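Long-range contacts in citrate synthase (Pyrobaculum aerophilum, PDB 2IBP), which probably catalyses the condensation of oxaloacetate, acetyl-CoA and water to citrate and CoA, an entry step of the tricarboxylic acid cycle: residues 56-65 and 205-213; 236-244 and 367-376. All coordinates share one frame; numbering follows the deposited sequence.

Contact 1 of 2, residues 56-65 and 205-213; sequences LARLSTYEEV and DLYLILHAD
Ile-209 and Tyr-62 bring the two backbones closest, CA to CA 5.2 Å, where the start of helix 62-71 meets the last turn of helix 198-210. The segment 56-65 runs from the end of helix 53-59 through Ser-60 to Thr-61, the N-cap of the next helix, whose side chain accepts from Glu-64 N. Ile-209 is a knob in a hole made by Leu-56, Ala-57, Tyr-62 and Val-65. With CG1 anti to its carbonyl carbon (chi1 -68°), it sets CD1 against the CA and carbonyl carbon of Thr-61 while CG2 rests 4.0 Å from Val-65 CG2. Leu-208 CB lies over one face of the Tyr-62 ring, a CH-pi contact 3.8 Å from the centroid, and Ala-212 CB sits at the ring edge. The Tyr-62 hydroxyl reaches past the contact to the carbonyl of Ser-370. The polar grip comes from Asp-205: its OD1 accepts from Tyr-62 N at 2.9 Å, on the syn side but 32° out of the carboxylate plane. OD2 takes a water that also donates to Ser-60 O, and a second water donates to both OD1 and Glu-63 OE1. With an alanine at the Asp-205 position, Tyr-62 N would probably lose this acceptor, and each bridging water one of its two partners. Glu-63 OE1 stands 4.0 Å from Asp-205 OD1, so the bridging water probably eases the repulsion of two like charges, while Glu-63 OE2 is held by His-183 N. The Asp-205 carboxylate faces the start of helix 62-71, where its negative charge probably suits the helix end, and ties that end to helix 198-210.

Contact 2 of 2, residues 236-244 and 367-376; sequences SVAAAIAAL and FAMSRVVGWV
Trp-375 meets Ala-240 face-on, as a knob in a hole of the facing helix, in the mainly alpha-helical core of the citrate synthase fold. Helices 236-244 and 367-376 approach to 10.3 Å between axes, with 128° between their N-to-C directions. The indole is the knob, and Val-237, Ala-240, Ile-241 and Leu-244 form the hole. Ala-240 CB stands over the six-membered ring, 3.5 Å from its centroid and 14° off the normal, a CH-pi contact that a one-carbon side chain allows to be so direct. Leu-244 CD2 comes to the rim near the ring plane, 3.8 Å from Trp-375 CH2, while Ile-241 CG1 and Val-237 CG1 approach obliquely at CZ3 and CE3. With CG anti to the carbonyl carbon (chi1 -66°), the tryptophan presents this face to helix 236-244. Its opposite face is backed by Arg-371 CG from the preceding turn, so the indole is sandwiched, and Trp-375 NE1 is bonded to Ser-219 OG.

At one end of the seam Val-237 CG2 packs on Val-376 CG1 at 3.7 Å. At the other, Leu-244 forks: CD1 leans obliquely on the Phe-367 ring and CD2 also reaches Ala-368 CB. Further out, Met-158 of helix 141-169 touches Val-372, and Met-110 and Val-117 of helix 109-123 touch Ile-241. The other side of helix 236-244 belongs to the dimer interface, where Ala-239 packs on Ala-239 of the second subunit. Phe-367 lies about 6 Å, side chain to side chain, from Asp-346, a predicted active-site residue. The Phe-367 ring does more than meet Leu-244: its CZ sits 3.3 Å above one face of the Arg-371 guanidinium, toward the rim.

In the fold
From the N terminus, the chain passes through 56-65, runs through a largely helical stretch and returns at 205-213, closing contact 1. Only then does it enter 236-244, and after a second excursion 367-376 closes contact 2. The two loops are therefore in series, neither nested nor crossed. In space they meet all the same, with centres 16 Å apart: Leu-208 O pairs with Ser-370 OG at 2.6 Å and His-211 O with Arg-371 NE at 2.7 Å, both probable hydrogen bonds. Helix 363-382 thus ties the end of helix 198-210 to the core helix 233-244, and both contacts include residues that touch the second subunit.

Contact 1 of 2, residues 56-65 and 205-213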
ATOM      1  N   LEU A  56      10.633 -25.754  13.736  1.00  9.36           N
ATOM      2  CA  LEU A  56      10.749 -25.489  12.318  1.00  9.59           C
ATOM      3  C   LEU A  56      12.169 -25.093  11.935  1.00 11.07           C
ATOM      4  O   LEU A  56      12.692 -25.554  10.922  1.00 10.43           O
ATOM      5  CB  LEU A  56       9.774 -24.402  11.902  1.00  9.07           C
ATOM      6  CG  LEU A  56       8.300 -24.742  12.120  1.00  9.77           C
ATOM      7  CD1 LEU A  56       7.383 -23.540  11.778  1.00  9.03           C
ATOM      8  CD2 LEU A  56       7.904 -25.982  11.292  1.00 10.80           C
ATOM      9  N   ALA A  57      12.804 -24.255  12.750  1.00  9.67           N
ATOM     10  CA  ALA A  57      14.183 -23.874  12.471  1.00  7.84           C
ATOM     11  C   ALA A  57      15.112 -25.090  12.536  1.00  9.98           C
ATOM     12  O   ALA A  57      16.031 -25.228  11.726  1.00 12.41           O
ATOM     13  CB  ALA A  57      14.644 -22.828  13.442  1.00 10.74           C
ATOM     14  N   ARG A  58      14.823 -26.000  13.456  1.00 11.32           N
ATOM     15  CA  ARG A  58      15.652 -27.189  13.621  1.00 12.83           C
ATOM     16  C   ARG A  58      15.436 -28.220  12.507  1.00 12.38           C
ATOM     17  O   ARG A  58      16.395 -28.753  11.944  1.00 13.40           O
ATOM     18  CB  ARG A  58      15.331 -27.823  14.981  1.00 13.85           C
ATOM     19  CG  ARG A  58      16.097 -29.083  15.288  1.00 17.07           C
ATOM     20  CD  ARG A  58      15.679 -29.682  16.631  1.00 16.75           C
ATOM     21  NE  ARG A  58      15.868 -28.746  17.744  1.00 25.74           N
ATOM     22  CZ  ARG A  58      14.890 -28.187  18.456  1.00 30.17           C
ATOM     23  NH1 ARG A  58      13.624 -28.525  18.261  1.00 32.45           N
ATOM     24  NH2 ARG A  58      15.188 -27.336  19.430  1.00 35.63           N
ATOM     25  N   LEU A  59      14.179 -28.445  12.138  1.00  9.54           N
ATOM     26  CA  LEU A  59      13.856 -29.569  11.260  1.00 11.37           C
ATOM     27  C   LEU A  59      13.366 -29.248   9.864  1.00 11.18           C
ATOM     28  O   LEU A  59      13.287 -30.141   9.007  1.00 10.98           O
ATOM     29  CB  LEU A  59      12.819 -30.446  11.967  1.00 11.89           C
ATOM     30  CG  LEU A  59      13.201 -30.997  13.337  1.00 15.05           C
ATOM     31  CD1 LEU A  59      12.027 -31.736  13.948  1.00 12.84           C
ATOM     32  CD2 LEU A  59      14.422 -31.902  13.218  1.00 14.67           C
ATOM     33  N   SER A  60      13.127 -27.973   9.586  1.00  9.47           N
ATOM     34  CA  SER A  60      12.542 -27.635   8.322  1.00  9.50           C
ATOM     35  C   SER A  60      13.468 -26.784   7.446  1.00 10.84           C
ATOM     36  O   SER A  60      14.663 -26.636   7.715  1.00 10.73           O
ATOM     37  CB  SER A  60      11.182 -26.987   8.578  1.00 12.49           C
ATOM     38  OG  SER A  60      10.397 -26.930   7.416  1.00 10.87           O
ATOM     39  N   THR A  61      12.905 -26.295   6.356  1.00  8.60           N
ATOM     40  CA  THR A  61      13.588 -25.474   5.371  1.00 10.59           C
ATOM     41  C   THR A  61      12.607 -24.367   4.973  1.00  8.30           C
ATOM     42  O   THR A  61      11.402 -24.476   5.235  1.00  7.99           O
ATOM     43  CB  THR A  61      13.868 -26.281   4.098  1.00 10.11           C
ATOM     44  OG1 THR A  61      12.629 -26.786   3.556  1.00 11.71           O
ATOM     45  CG2 THR A  61      14.799 -27.460   4.402  1.00 12.13           C
ATOM     46  N   TYR A  62      13.075 -23.336   4.292  1.00  7.59           N
ATOM     47  CA  TYR A  62      12.134 -22.302   3.886  1.00  7.76           C
ATOM     48  C   TYR A  62      11.107 -22.849   2.908  1.00  7.54           C
ATOM     49  O   TYR A  62       9.945 -22.454   2.951  1.00  7.36           O
ATOM     50  CB  TYR A  62      12.821 -21.085   3.299  1.00  7.29           C
ATOM     51  CG  TYR A  62      11.845 -19.967   3.021  1.00  7.82           C
ATOM     52  CD1 TYR A  62      11.241 -19.277   4.058  1.00  6.13           C
ATOM     53  CD2 TYR A  62      11.518 -19.618   1.734  1.00  8.84           C
ATOM     54  CE1 TYR A  62      10.355 -18.234   3.804  1.00  8.96           C
ATOM     55  CE2 TYR A  62      10.674 -18.552   1.471  1.00  8.25           C
ATOM     56  CZ  TYR A  62      10.097 -17.867   2.513  1.00  6.46           C
ATOM     57  OH  TYR A  62       9.231 -16.839   2.207  1.00  8.97           O
ATOM     58  N   GLU A  63      11.509 -23.780   2.048  1.00  8.20           N
ATOM     59  CA  GLU A  63      10.536 -24.362   1.128  1.00  9.84           C
ATOM     60  C   GLU A  63       9.393 -24.996   1.913  1.00 10.20           C
ATOM     61  O   GLU A  63       8.230 -24.730   1.648  1.00 11.80           O
ATOM     62  CB  GLU A  63      11.170 -25.418   0.222  1.00 12.91           C
ATOM     63  CG  GLU A  63      12.167 -24.864  -0.812  1.00 11.74           C
ATOM     64  CD  GLU A  63      13.603 -24.729  -0.302  1.00 11.92           C
ATOM     65  OE1 GLU A  63      13.822 -24.599   0.923  1.00 13.82           O
ATOM     66  OE2 GLU A  63      14.515 -24.730  -1.166  1.00 11.50           O
ATOM     67  N   GLU A  64       9.726 -25.802   2.907  1.00  7.47           N
ATOM     68  CA  GLU A  64       8.691 -26.479   3.691  1.00  8.07           C
ATOM     69  C   GLU A  64       7.900 -25.529   4.581  1.00 10.35           C
ATOM     70  O   GLU A  64       6.688 -25.648   4.713  1.00  9.76           O
ATOM     71  CB  GLU A  64       9.302 -27.614   4.505  1.00  9.50           C
ATOM     72  CG  GLU A  64       8.293 -28.499   5.179  1.00 10.92           C
ATOM     73  CD  GLU A  64       8.956 -29.616   5.952  1.00 14.40           C
ATOM     74  OE1 GLU A  64       9.623 -29.319   6.966  1.00 13.51           O
ATOM     75  OE2 GLU A  64       8.747 -30.801   5.571  1.00 17.46           O
ATOM     76  N   VAL A  65       8.591 -24.580   5.211  1.00  8.15           N
ATOM     77  CA  VAL A  65       7.928 -23.621   6.067  1.00  7.57           C
ATOM     78  C   VAL A  65       7.009 -22.719   5.248  1.00  5.42           C
ATOM     79  O   VAL A  65       5.925 -22.368   5.706  1.00  8.03           O
ATOM     80  CB  VAL A  65       8.953 -22.796   6.871  1.00 10.08           C
ATOM     81  CG1 VAL A  65       8.304 -21.560   7.483  1.00  9.03           C
ATOM     82  CG2 VAL A  65       9.608 -23.687   7.915  1.00  9.19           C
ATOM     83  N   ASP A 205      18.666 -19.605   4.632  1.00  8.49           N
ATOM     84  CA  ASP A 205      17.462 -20.423   4.822  1.00  8.76           C
ATOM     85  C   ASP A 205      16.869 -20.179   6.213  1.00  6.70           C
ATOM     86  O   ASP A 205      15.658 -19.993   6.362  1.00  7.41           O
ATOM     87  CB  ASP A 205      17.797 -21.904   4.675  1.00  8.13           C
ATOM     88  CG  ASP A 205      16.565 -22.767   4.452  1.00 16.99           C
ATOM     89  OD1 ASP A 205      15.690 -22.356   3.670  1.00 11.18           O
ATOM     90  OD2 ASP A 205      16.532 -23.912   4.943  1.00 23.58           O
ATOM     91  N   LEU A 206      17.728 -20.184   7.231  1.00  5.69           N
ATOM     92  CA  LEU A 206      17.285 -19.963   8.597  1.00  5.99           C
ATOM     93  C   LEU A 206      16.650 -18.590   8.731  1.00  8.12           C
ATOM     94  O   LEU A 206      15.572 -18.444   9.296  1.00  8.32           O
ATOM     95  CB  LEU A 206      18.454 -20.093   9.571  1.00  8.01           C
ATOM     96  CG  LEU A 206      18.095 -19.966  11.042  1.00 10.09           C
ATOM     97  CD1 LEU A 206      17.051 -21.019  11.449  1.00 14.21           C
ATOM     98  CD2 LEU A 206      19.395 -20.102  11.873  1.00 10.14           C
ATOM     99  N   TYR A 207      17.318 -17.573   8.200  1.00  5.85           N
ATOM    100  CA  TYR A 207      16.780 -16.222   8.275  1.00  5.58           C
ATOM    101  C   TYR A 207      15.389 -16.174   7.635  1.00  6.99           C
ATOM    102  O   TYR A 207      14.455 -15.594   8.189  1.00  6.73           O
ATOM    103  CB  TYR A 207      17.703 -15.240   7.571  1.00  8.11           C
ATOM    104  CG  TYR A 207      17.174 -13.822   7.631  1.00  7.29           C
ATOM    105  CD1 TYR A 207      17.562 -12.954   8.648  1.00 10.61           C
ATOM    106  CD2 TYR A 207      16.225 -13.385   6.725  1.00  9.05           C
ATOM    107  CE1 TYR A 207      17.036 -11.684   8.723  1.00  9.37           C
ATOM    108  CE2 TYR A 207      15.696 -12.130   6.807  1.00  9.61           C
ATOM    109  CZ  TYR A 207      16.097 -11.293   7.806  1.00 11.06           C
ATOM    110  OH  TYR A 207      15.548 -10.042   7.881  1.00 18.62           O
ATOM    111  N   LEU A 208      15.254 -16.833   6.492  1.00  6.20           N
ATOM    112  CA  LEU A 208      13.985 -16.818   5.780  1.00  6.55           C
ATOM    113  C   LEU A 208      12.908 -17.495   6.616  1.00  6.17           C
ATOM    114  O   LEU A 208      11.779 -17.033   6.682  1.00  7.58           O
ATOM    115  CB  LEU A 208      14.106 -17.459   4.401  1.00  4.95           C
ATOM    116  CG  LEU A 208      14.978 -16.763   3.368  1.00  6.83           C
ATOM    117  CD1 LEU A 208      15.042 -17.578   2.107  1.00 10.66           C
ATOM    118  CD2 LEU A 208      14.542 -15.343   3.063  1.00  9.61           C
ATOM    119  N   ILE A 209      13.238 -18.628   7.222  1.00  5.25           N
ATOM    120  CA  ILE A 209      12.271 -19.280   8.090  1.00  5.90           C
ATOM    121  C   ILE A 209      11.879 -18.361   9.239  1.00  5.65           C
ATOM    122  O   ILE A 209      10.710 -18.163   9.538  1.00  7.86           O
ATOM    123  CB  ILE A 209      12.874 -20.562   8.712  1.00  6.40           C
ATOM    124  CG1 ILE A 209      13.081 -21.605   7.612  1.00  7.51           C
ATOM    125  CG2 ILE A 209      11.987 -21.081   9.850  1.00  6.14           C
ATOM    126  CD1 ILE A 209      13.842 -22.839   8.061  1.00  9.90           C
ATOM    127  N   LEU A 210      12.878 -17.766   9.872  1.00  3.42           N
ATOM    128  CA  LEU A 210      12.641 -17.016  11.094  1.00  6.31           C
ATOM    129  C   LEU A 210      11.831 -15.762  10.922  1.00  7.07           C
ATOM    130  O   LEU A 210      11.206 -15.332  11.871  1.00  7.35           O
ATOM    131  CB  LEU A 210      13.941 -16.671  11.803  1.00  6.12           C
ATOM    132  CG  LEU A 210      14.731 -17.854  12.377  1.00  4.87           C
ATOM    133  CD1 LEU A 210      16.033 -17.287  12.952  1.00  6.30           C
ATOM    134  CD2 LEU A 210      13.942 -18.653  13.408  1.00  8.76           C
ATOM    135  N   HIS A 211      11.835 -15.180   9.729  1.00  6.84           N
ATOM    136  CA  HIS A 211      11.121 -13.925   9.515  1.00  7.31           C
ATOM    137  C   HIS A 211       9.895 -14.065   8.641  1.00  7.16           C
ATOM    138  O   HIS A 211       9.292 -13.063   8.260  1.00  7.73           O
ATOM    139  CB  HIS A 211      12.098 -12.900   8.935  1.00  7.58           C
ATOM    140  CG  HIS A 211      13.219 -12.570   9.878  1.00  8.79           C
ATOM    141  ND1 HIS A 211      14.295 -13.410  10.068  1.00 11.70           N
ATOM    142  CD2 HIS A 211      13.395 -11.530  10.733  1.00  9.94           C
ATOM    143  CE1 HIS A 211      15.075 -12.916  11.018  1.00  9.18           C
ATOM    144  NE2 HIS A 211      14.562 -11.764  11.424  1.00 10.43           N
ATOM    145  N   ALA A 212       9.481 -15.307   8.379  1.00  5.33           N
ATOM    146  CA  ALA A 212       8.384 -15.587   7.451  1.00  7.75           C
ATOM    147  C   ALA A 212       7.052 -14.937   7.806  1.00  4.59           C
ATOM    148  O   ALA A 212       6.301 -14.536   6.899  1.00  7.89           O
ATOM    149  CB  ALA A 212       8.229 -17.072   7.257  1.00  9.25           C
ATOM    150  N   ASP A 213       6.730 -14.884   9.095  1.00  7.27           N
ATOM    151  CA  ASP A 213       5.525 -14.170   9.532  1.00  8.03           C
ATOM    152  C   ASP A 213       5.685 -13.733  10.967  1.00  6.81           C
ATOM    153  O   ASP A 213       6.432 -14.350  11.734  1.00  7.01           O
ATOM    154  CB  ASP A 213       4.249 -14.991   9.391  1.00  9.38           C
ATOM    155  CG  ASP A 213       3.013 -14.102   9.370  1.00 14.96           C
ATOM    156  OD1 ASP A 213       2.991 -13.165   8.546  1.00 11.45           O
ATOM    157  OD2 ASP A 213       2.090 -14.293  10.196  1.00 13.09           O
TER
HETATM  158  O   HOH W   1      16.962 -25.309   6.992  1.00 20.48           O
HETATM  159  O   HOH W   2      16.136 -22.893   0.884  1.00 11.21           O

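Contact 2 of 2, residues 236-244 and 367-376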
ATOM      1  N   SER A 236      -0.862  -6.037  -3.854  1.00  6.81           N
ATOM      2  CA  SER A 236      -0.896  -6.091  -2.393  1.00  7.53           C
ATOM      3  C   SER A 236       0.528  -6.243  -1.821  1.00  9.50           C
ATOM      4  O   SER A 236       0.901  -5.597  -0.834  1.00  8.23           O
ATOM      5  CB  SER A 236      -1.795  -7.221  -1.937  1.00  8.44           C
ATOM      6  OG  SER A 236      -3.138  -6.982  -2.361  1.00  9.41           O
ATOM      7  N   VAL A 237       1.326  -7.083  -2.464  1.00  7.07           N
ATOM      8  CA  VAL A 237       2.705  -7.268  -2.038  1.00  7.07           C
ATOM      9  C   VAL A 237       3.530  -6.003  -2.297  1.00  6.96           C
ATOM     10  O   VAL A 237       4.318  -5.594  -1.435  1.00  7.61           O
ATOM     11  CB  VAL A 237       3.341  -8.529  -2.654  1.00  6.82           C
ATOM     12  CG1 VAL A 237       4.856  -8.548  -2.405  1.00  8.82           C
ATOM     13  CG2 VAL A 237       2.688  -9.754  -2.062  1.00  8.19           C
ATOM     14  N   ALA A 238       3.302  -5.346  -3.431  1.00  7.41           N
ATOM     15  CA  ALA A 238       4.015  -4.104  -3.733  1.00  8.25           C
ATOM     16  C   ALA A 238       3.725  -3.074  -2.627  1.00  7.23           C
ATOM     17  O   ALA A 238       4.639  -2.396  -2.154  1.00  6.73           O
ATOM     18  CB  ALA A 238       3.617  -3.566  -5.103  1.00  8.07           C
ATOM     19  N   ALA A 239       2.467  -3.003  -2.178  1.00  5.46           N
ATOM     20  CA  ALA A 239       2.079  -2.103  -1.091  1.00  8.32           C
ATOM     21  C   ALA A 239       2.745  -2.491   0.229  1.00  8.36           C
ATOM     22  O   ALA A 239       3.184  -1.638   0.967  1.00  6.55           O
ATOM     23  CB  ALA A 239       0.554  -2.057  -0.926  1.00  7.81           C
ATOM     24  N   ALA A 240       2.797  -3.787   0.530  1.00  5.80           N
ATOM     25  CA  ALA A 240       3.481  -4.267   1.730  1.00  5.59           C
ATOM     26  C   ALA A 240       4.949  -3.816   1.727  1.00  5.03           C
ATOM     27  O   ALA A 240       5.469  -3.340   2.738  1.00  6.49           O
ATOM     28  CB  ALA A 240       3.404  -5.774   1.798  1.00  5.72           C
ATOM     29  N   ILE A 241       5.595  -3.946   0.570  1.00  5.95           N
ATOM     30  CA  ILE A 241       6.988  -3.503   0.377  1.00  4.46           C
ATOM     31  C   ILE A 241       7.114  -2.004   0.595  1.00  5.39           C
ATOM     32  O   ILE A 241       8.061  -1.539   1.214  1.00  7.97           O
ATOM     33  CB  ILE A 241       7.489  -3.922  -1.004  1.00  7.29           C
ATOM     34  CG1 ILE A 241       7.581  -5.451  -1.065  1.00  7.18           C
ATOM     35  CG2 ILE A 241       8.841  -3.281  -1.337  1.00  8.48           C
ATOM     36  CD1 ILE A 241       7.782  -6.006  -2.472  1.00  9.15           C
ATOM     37  N   ALA A 242       6.163  -1.253   0.054  1.00  6.79           N
ATOM     38  CA  ALA A 242       6.147   0.203   0.243  1.00  5.70           C
ATOM     39  C   ALA A 242       6.156   0.531   1.729  1.00  7.69           C
ATOM     40  O   ALA A 242       6.879   1.416   2.193  1.00  7.73           O
ATOM     41  CB  ALA A 242       4.919   0.788  -0.431  1.00  6.40           C
ATOM     42  N   ALA A 243       5.366  -0.186   2.505  1.00  6.99           N
ATOM     43  CA  ALA A 243       5.322   0.078   3.940  1.00  6.10           C
ATOM     44  C   ALA A 243       6.615  -0.373   4.605  1.00  6.06           C
ATOM     45  O   ALA A 243       7.153   0.304   5.487  1.00  9.03           O
ATOM     46  CB  ALA A 243       4.119  -0.636   4.579  1.00  7.62           C
ATOM     47  N   LEU A 244       7.084  -1.550   4.210  1.00  6.87           N
ATOM     48  CA  LEU A 244       8.277  -2.139   4.799  1.00  8.39           C
ATOM     49  C   LEU A 244       9.500  -1.228   4.671  1.00  7.25           C
ATOM     50  O   LEU A 244      10.401  -1.258   5.496  1.00 10.03           O
ATOM     51  CB  LEU A 244       8.556  -3.477   4.122  1.00  9.61           C
ATOM     52  CG  LEU A 244       9.806  -4.187   4.607  1.00  8.74           C
ATOM     53  CD1 LEU A 244       9.668  -4.485   6.072  1.00 13.19           C
ATOM     54  CD2 LEU A 244      10.009  -5.471   3.827  1.00  9.69           C
ATOM     55  N   PHE A 367      14.535  -9.332   4.129  1.00  6.29           N
ATOM     56  CA  PHE A 367      13.376  -9.486   5.007  1.00  6.78           C
ATOM     57  C   PHE A 367      12.094  -9.703   4.151  1.00  5.17           C
ATOM     58  O   PHE A 367      11.267 -10.556   4.462  1.00  6.26           O
ATOM     59  CB  PHE A 367      13.217  -8.247   5.891  1.00  7.47           C
ATOM     60  CG  PHE A 367      12.069  -8.329   6.851  1.00  8.11           C
ATOM     61  CD1 PHE A 367      12.238  -8.813   8.132  1.00 11.81           C
ATOM     62  CD2 PHE A 367      10.802  -7.922   6.462  1.00  9.41           C
ATOM     63  CE1 PHE A 367      11.162  -8.863   9.015  1.00 13.11           C
ATOM     64  CE2 PHE A 367       9.741  -7.957   7.346  1.00 12.92           C
ATOM     65  CZ  PHE A 367       9.930  -8.402   8.629  1.00  9.85           C
ATOM     66  N   ALA A 368      11.932  -8.915   3.090  1.00  6.13           N
ATOM     67  CA  ALA A 368      10.811  -9.074   2.152  1.00  6.04           C
ATOM     68  C   ALA A 368      10.802 -10.482   1.530  1.00  5.56           C
ATOM     69  O   ALA A 368       9.740 -11.080   1.325  1.00  6.26           O
ATOM     70  CB  ALA A 368      10.886  -8.003   1.033  1.00  6.68           C
ATOM     71  N   MET A 369      11.977 -10.991   1.174  1.00  6.32           N
ATOM     72  CA  MET A 369      12.082 -12.359   0.638  1.00  7.90           C
ATOM     73  C   MET A 369      11.537 -13.377   1.626  1.00  7.61           C
ATOM     74  O   MET A 369      10.968 -14.388   1.224  1.00  7.97           O
ATOM     75  CB  MET A 369      13.534 -12.708   0.315  1.00  6.57           C
ATOM     76  CG  MET A 369      14.016 -12.029  -0.935  1.00  8.85           C
ATOM     77  SD  MET A 369      15.814 -11.978  -1.006  1.00  8.66           S
ATOM     78  CE  MET A 369      16.244 -13.611  -0.414  1.00 11.02           C
ATOM     79  N   SER A 370      11.732 -13.130   2.912  1.00  5.51           N
ATOM     80  CA  SER A 370      11.203 -13.998   3.927  1.00  6.27           C
ATOM     81  C   SER A 370       9.692 -13.809   4.123  1.00  7.94           C
ATOM     82  O   SER A 370       8.883 -14.748   4.013  1.00  7.05           O
ATOM     83  CB  SER A 370      11.885 -13.723   5.263  1.00  7.04           C
ATOM     84  OG  SER A 370      11.294 -14.493   6.273  1.00  6.84           O
ATOM     85  N   ARG A 371       9.334 -12.563   4.410  1.00  6.06           N
ATOM     86  CA  ARG A 371       7.985 -12.209   4.809  1.00  5.93           C
ATOM     87  C   ARG A 371       6.927 -12.282   3.725  1.00  5.86           C
ATOM     88  O   ARG A 371       5.745 -12.351   4.029  1.00  6.20           O
ATOM     89  CB  ARG A 371       7.999 -10.810   5.416  1.00  6.33           C
ATOM     90  CG  ARG A 371       6.674 -10.325   5.957  1.00  8.40           C
ATOM     91  CD  ARG A 371       6.084 -11.210   7.048  1.00  7.41           C
ATOM     92  NE  ARG A 371       7.077 -11.488   8.099  1.00  7.35           N
ATOM     93  CZ  ARG A 371       7.273 -10.727   9.172  1.00  8.03           C
ATOM     94  NH1 ARG A 371       6.454  -9.724   9.465  1.00  9.54           N
ATOM     95  NH2 ARG A 371       8.250 -11.005  10.016  1.00  9.24           N
ATOM     96  N   VAL A 372       7.355 -12.335   2.472  1.00  4.57           N
ATOM     97  CA  VAL A 372       6.396 -12.382   1.377  1.00  6.07           C
ATOM     98  C   VAL A 372       5.425 -13.549   1.558  1.00  4.91           C
ATOM     99  O   VAL A 372       4.228 -13.422   1.266  1.00  6.30           O
ATOM    100  CB  VAL A 372       7.077 -12.416   0.013  1.00  6.34           C
ATOM    101  CG1 VAL A 372       8.023 -13.586  -0.086  1.00  6.59           C
ATOM    102  CG2 VAL A 372       6.019 -12.405  -1.105  1.00  7.33           C
ATOM    103  N   VAL A 373       5.894 -14.668   2.110  1.00  5.46           N
ATOM    104  CA  VAL A 373       4.967 -15.773   2.299  1.00  5.53           C
ATOM    105  C   VAL A 373       3.894 -15.438   3.338  1.00  7.06           C
ATOM    106  O   VAL A 373       2.735 -15.780   3.164  1.00  7.89           O
ATOM    107  CB  VAL A 373       5.648 -17.120   2.597  1.00  8.31           C
ATOM    108  CG1 VAL A 373       6.340 -17.137   3.955  1.00  7.36           C
ATOM    109  CG2 VAL A 373       4.603 -18.244   2.497  1.00  9.29           C
ATOM    110  N   GLY A 374       4.280 -14.757   4.412  1.00  4.82           N
ATOM    111  CA  GLY A 374       3.314 -14.318   5.402  1.00  4.96           C
ATOM    112  C   GLY A 374       2.324 -13.352   4.767  1.00  6.52           C
ATOM    113  O   GLY A 374       1.123 -13.469   4.953  1.00  9.18           O
ATOM    114  N   TRP A 375       2.821 -12.406   3.976  1.00  4.99           N
ATOM    115  CA  TRP A 375       1.944 -11.432   3.355  1.00  4.75           C
ATOM    116  C   TRP A 375       0.888 -12.108   2.504  1.00  6.80           C
ATOM    117  O   TRP A 375      -0.301 -11.824   2.666  1.00  8.46           O
ATOM    118  CB  TRP A 375       2.716 -10.440   2.497  1.00  6.75           C
ATOM    119  CG  TRP A 375       3.626  -9.540   3.245  1.00  3.58           C
ATOM    120  CD1 TRP A 375       3.448  -9.045   4.481  1.00  5.91           C
ATOM    121  CD2 TRP A 375       4.779  -8.874   2.705  1.00  5.88           C
ATOM    122  NE1 TRP A 375       4.475  -8.182   4.800  1.00  6.59           N
ATOM    123  CE2 TRP A 375       5.306  -8.069   3.722  1.00  4.64           C
ATOM    124  CE3 TRP A 375       5.438  -8.920   1.473  1.00  8.43           C
ATOM    125  CZ2 TRP A 375       6.459  -7.313   3.550  1.00  5.83           C
ATOM    126  CZ3 TRP A 375       6.605  -8.184   1.313  1.00  7.40           C
ATOM    127  CH2 TRP A 375       7.101  -7.400   2.350  1.00  6.81           C
ATOM    128  N   VAL A 376       1.318 -12.977   1.594  1.00  6.03           N
ATOM    129  CA  VAL A 376       0.358 -13.643   0.699  1.00  5.51           C
ATOM    130  C   VAL A 376      -0.600 -14.561   1.482  1.00  9.66           C
ATOM    131  O   VAL A 376      -1.812 -14.588   1.206  1.00  8.09           O
ATOM    132  CB  VAL A 376       1.010 -14.316  -0.518  1.00  7.94           C
ATOM    133  CG1 VAL A 376       1.749 -13.276  -1.346  1.00  7.94           C
ATOM    134  CG2 VAL A 376       1.960 -15.447  -0.084  1.00  8.74           C
TER